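Local coordinates for protein putative glycosyl hydrolase (Bacteroides thetaiotaomicron VPI-5482, PDB 3K11) that is of unknown function but is probably a glycosyl hydrolase of the family 88 type that cleaves carbohydrate, at residues Q137-G148 / N172-E181. Residues are numbered along the deposited sequence; the frame is centred on the assembly and turned at random. Where two conformers were deposited one is given.
Sequences QILTPHALDDAG and NYFDFIINKE. With EDO (1,2-ethanediol), chain I.
Tyr173 and Phe176, one turn apart on helix 167-180, press into the loop that joins helices 133-139 and 148-160, a worked example of how the helix-linking loops of a six-hairpin, family 88-type glycosyl hydrolase fold are packed against a neighbouring helix. With CG anti to the carbonyl carbon (chi1 -83°), the far end of Tyr173 comes close to residues 138-147, although its CB points past them. Tyr173 CD1 lies 3.5 Å from Ala147 CB, and Tyr173 OH comes 3.6 Å from Ile138 CG1, with CG2 also close. One ring face carries a water over its centre; the opposite face has Ala147 O offset toward the rim. A second water joins Tyr173 OH to Asp146 O, while Val150, Cys151 and Met154 of helix 148-160 pack around the same side chain. Phe176 meets mainly backbone: Pro141 C sits over one face, and Phe176 CZ comes within 3.3 Å of His142 C. Among side chains, Pro141 CG touches Phe176 CB at 3.8 Å. Replacing Phe176 by an alanine would remove the ring, probably opening a gap beside the backbone of Pro141 to Ala143. The side chains of Leu144 and Ile177 cross at about a right angle. A direct hydrogen bond joins the segments at the end of helix 133-139, where Asn172 ND2 donates to Leu139 O at 2.9 Å, nearly straight (164°), from above the carbonyl plane.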
# COMPACT_ATOMS: atom_id res chain seq x y z
N GLN A 137 -28.39 30.82 9.86
CA GLN A 137 -27.01 30.43 9.66
C GLN A 137 -26.19 31.70 9.37
O GLN A 137 -25.10 31.87 9.89
CB GLN A 137 -26.88 29.44 8.49
CG GLN A 137 -25.49 28.93 8.36
CD GLN A 137 -25.26 27.92 7.27
OE1 GLN A 137 -25.83 28.02 6.18
NE2 GLN A 137 -24.35 26.98 7.52
N ILE A 138 -26.77 32.57 8.55
CA ILE A 138 -26.12 33.82 8.14
C ILE A 138 -26.10 34.79 9.29
O ILE A 138 -25.09 35.44 9.54
CB ILE A 138 -26.86 34.46 6.93
CG1 ILE A 138 -26.71 33.54 5.70
CG2 ILE A 138 -26.36 35.89 6.65
CD1 ILE A 138 -27.74 33.70 4.60
N LEU A 139 -27.22 34.92 9.99
CA LEU A 139 -27.35 35.96 11.02
C LEU A 139 -26.72 35.58 12.35
O LEU A 139 -26.16 36.43 13.04
CB LEU A 139 -28.83 36.31 11.26
CG LEU A 139 -29.58 36.96 10.08
CD1 LEU A 139 -31.07 36.92 10.38
CD2 LEU A 139 -29.06 38.37 9.80
N THR A 140 -26.83 34.31 12.71
CA THR A 140 -26.37 33.82 13.98
C THR A 140 -25.55 32.55 13.75
O THR A 140 -25.97 31.46 14.13
CB THR A 140 -27.56 33.55 14.94
OG1 THR A 140 -28.51 32.69 14.28
CG2 THR A 140 -28.25 34.85 15.32
N PRO A 141 -24.37 32.68 13.12
CA PRO A 141 -23.53 31.51 12.94
C PRO A 141 -23.11 30.93 14.28
O PRO A 141 -22.98 31.68 15.25
CB PRO A 141 -22.31 32.06 12.19
CG PRO A 141 -22.28 33.51 12.52
CD PRO A 141 -23.73 33.91 12.61
N HIS A 142 -22.99 29.61 14.34
CA HIS A 142 -22.55 28.93 15.55
C HIS A 142 -21.30 28.08 15.38
O HIS A 142 -20.86 27.50 16.36
CB HIS A 142 -23.67 28.07 16.10
CG HIS A 142 -24.84 28.87 16.55
ND1 HIS A 142 -26.08 28.76 15.99
CD2 HIS A 142 -24.93 29.83 17.49
CE1 HIS A 142 -26.90 29.62 16.57
NE2 HIS A 142 -26.22 30.28 17.49
N ALA A 143 -20.71 28.04 14.20
CA ALA A 143 -19.54 27.20 13.92
C ALA A 143 -18.84 27.83 12.75
O ALA A 143 -19.45 28.57 12.00
CB ALA A 143 -19.97 25.78 13.58
N LEU A 144 -17.55 27.57 12.58
CA LEU A 144 -16.81 28.14 11.46
C LEU A 144 -17.43 27.75 10.09
O LEU A 144 -17.33 28.52 9.11
CB LEU A 144 -15.35 27.71 11.51
CG LEU A 144 -14.48 28.19 12.64
CD1 LEU A 144 -13.13 27.58 12.39
CD2 LEU A 144 -14.41 29.72 12.60
N ASP A 145 -18.07 26.57 10.05
CA ASP A 145 -18.84 26.08 8.88
C ASP A 145 -19.92 27.00 8.45
O ASP A 145 -20.36 26.93 7.30
CB ASP A 145 -19.63 24.82 9.21
CG ASP A 145 -18.80 23.62 9.28
OD1 ASP A 145 -17.60 23.69 8.95
OD2 ASP A 145 -19.37 22.58 9.66
N ASP A 146 -20.40 27.79 9.38
CA ASP A 146 -21.51 28.74 9.13
C ASP A 146 -21.00 30.08 8.65
O ASP A 146 -21.82 30.92 8.34
CB ASP A 146 -22.28 29.00 10.43
CG ASP A 146 -23.04 27.80 10.93
OD1 ASP A 146 -23.36 26.90 10.12
OD2 ASP A 146 -23.39 27.79 12.14
N ALA A 147 -19.68 30.30 8.58
CA ALA A 147 -19.15 31.65 8.40
C ALA A 147 -17.95 31.81 7.52
O ALA A 147 -17.89 32.71 6.68
CB ALA A 147 -18.83 32.27 9.80
N GLY A 148 -16.94 30.98 7.70
CA GLY A 148 -15.63 31.30 7.14
C GLY A 148 -15.46 31.40 5.64
O GLY A 148 -15.01 32.44 5.10
N ASN A 172 -20.28 40.67 10.88
CA ASN A 172 -21.01 39.69 11.70
C ASN A 172 -20.33 38.33 11.68
O ASN A 172 -20.15 37.68 12.69
CB ASN A 172 -22.44 39.56 11.18
CG ASN A 172 -23.33 38.72 12.08
OD1 ASN A 172 -23.42 38.98 13.26
ND2 ASN A 172 -24.00 37.72 11.51
N TYR A 173 -20.01 37.87 10.49
CA TYR A 173 -19.33 36.60 10.35
C TYR A 173 -17.99 36.61 11.07
O TYR A 173 -17.65 35.68 11.82
CB TYR A 173 -19.08 36.34 8.88
CG TYR A 173 -20.23 35.74 8.07
CD1 TYR A 173 -21.05 34.74 8.58
CD2 TYR A 173 -20.41 36.11 6.74
CE1 TYR A 173 -22.05 34.16 7.78
CE2 TYR A 173 -21.39 35.57 5.96
CZ TYR A 173 -22.21 34.59 6.48
OH TYR A 173 -23.16 34.01 5.64
N PHE A 174 -17.23 37.65 10.84
CA PHE A 174 -15.87 37.69 11.42
C PHE A 174 -15.88 37.89 12.92
O PHE A 174 -15.05 37.35 13.62
CB PHE A 174 -14.99 38.76 10.78
CG PHE A 174 -13.54 38.48 10.98
CD1 PHE A 174 -12.94 37.46 10.29
CD2 PHE A 174 -12.81 39.15 11.95
CE1 PHE A 174 -11.62 37.15 10.51
CE2 PHE A 174 -11.49 38.87 12.15
CZ PHE A 174 -10.88 37.87 11.43
N ASP A 175 -16.83 38.65 13.43
CA ASP A 175 -16.95 38.76 14.88
C ASP A 175 -17.13 37.37 15.47
O ASP A 175 -16.51 37.01 16.49
CB ASP A 175 -18.13 39.62 15.25
CG ASP A 175 -18.34 39.73 16.78
OD1 ASP A 175 -17.38 39.96 17.52
OD2 ASP A 175 -19.47 39.62 17.23
N PHE A 176 -18.01 36.57 14.85
CA PHE A 176 -18.14 35.17 15.31
C PHE A 176 -16.81 34.39 15.27
O PHE A 176 -16.41 33.74 16.23
CB PHE A 176 -19.21 34.36 14.57
CG PHE A 176 -19.17 32.92 14.97
CD1 PHE A 176 -19.80 32.50 16.12
CD2 PHE A 176 -18.42 32.02 14.25
CE1 PHE A 176 -19.68 31.19 16.52
CE2 PHE A 176 -18.29 30.71 14.69
CZ PHE A 176 -18.89 30.33 15.82
N ILE A 177 -16.16 34.41 14.12
CA ILE A 177 -14.93 33.66 13.92
C ILE A 177 -13.89 34.02 14.96
O ILE A 177 -13.33 33.14 15.64
CB ILE A 177 -14.37 33.88 12.49
CG1 ILE A 177 -15.33 33.27 11.45
CG2 ILE A 177 -12.93 33.31 12.29
CD1 ILE A 177 -15.07 33.74 10.05
N ILE A 178 -13.64 35.32 15.09
CA ILE A 178 -12.47 35.77 15.85
C ILE A 178 -12.71 35.90 17.32
O ILE A 178 -11.77 35.73 18.12
CB ILE A 178 -11.85 37.08 15.24
CG1 ILE A 178 -10.33 37.07 15.44
CG2 ILE A 178 -12.58 38.34 15.78
CD1 ILE A 178 -9.59 36.05 14.58
N ASN A 179 -13.95 36.16 17.71
CA ASN A 179 -14.30 36.36 19.10
C ASN A 179 -15.17 35.30 19.79
O ASN A 179 -15.14 35.20 21.00
CB ASN A 179 -15.03 37.69 19.24
CG ASN A 179 -14.18 38.87 18.87
OD1 ASN A 179 -13.04 38.94 19.28
ND2 ASN A 179 -14.73 39.83 18.15
N LYS A 180 -15.98 34.57 19.04
CA LYS A 180 -16.92 33.63 19.62
C LYS A 180 -16.61 32.16 19.43
O LYS A 180 -16.91 31.34 20.30
CB LYS A 180 -18.28 33.93 19.06
CG LYS A 180 -18.75 35.34 19.43
CD LYS A 180 -20.18 35.53 18.99
CE LYS A 180 -20.68 36.96 19.33
NZ LYS A 180 -22.10 37.19 18.83
N GLU A 181 -16.03 31.80 18.30
CA GLU A 181 -15.68 30.41 18.03
C GLU A 181 -14.84 29.80 19.15
O GLU A 181 -13.89 30.43 19.62
CB GLU A 181 -14.91 30.32 16.70
CG GLU A 181 -14.34 28.94 16.34
CD GLU A 181 -15.35 27.80 16.44
OE1 GLU A 181 -16.47 27.93 15.88
OE2 GLU A 181 -15.04 26.79 17.10
C1 EDO I . -17.22 20.75 7.82
O1 EDO I . -16.10 21.37 8.45
C2 EDO I . -17.66 19.60 8.70
O2 EDO I . -18.49 20.15 9.70
O HOH W 1 -23.32 37.46 8.62
O HOH W 2 -18.96 26.11 17.38
O HOH W 3 -16.39 25.19 14.18
O HOH W 4 -23.70 31.48 6.39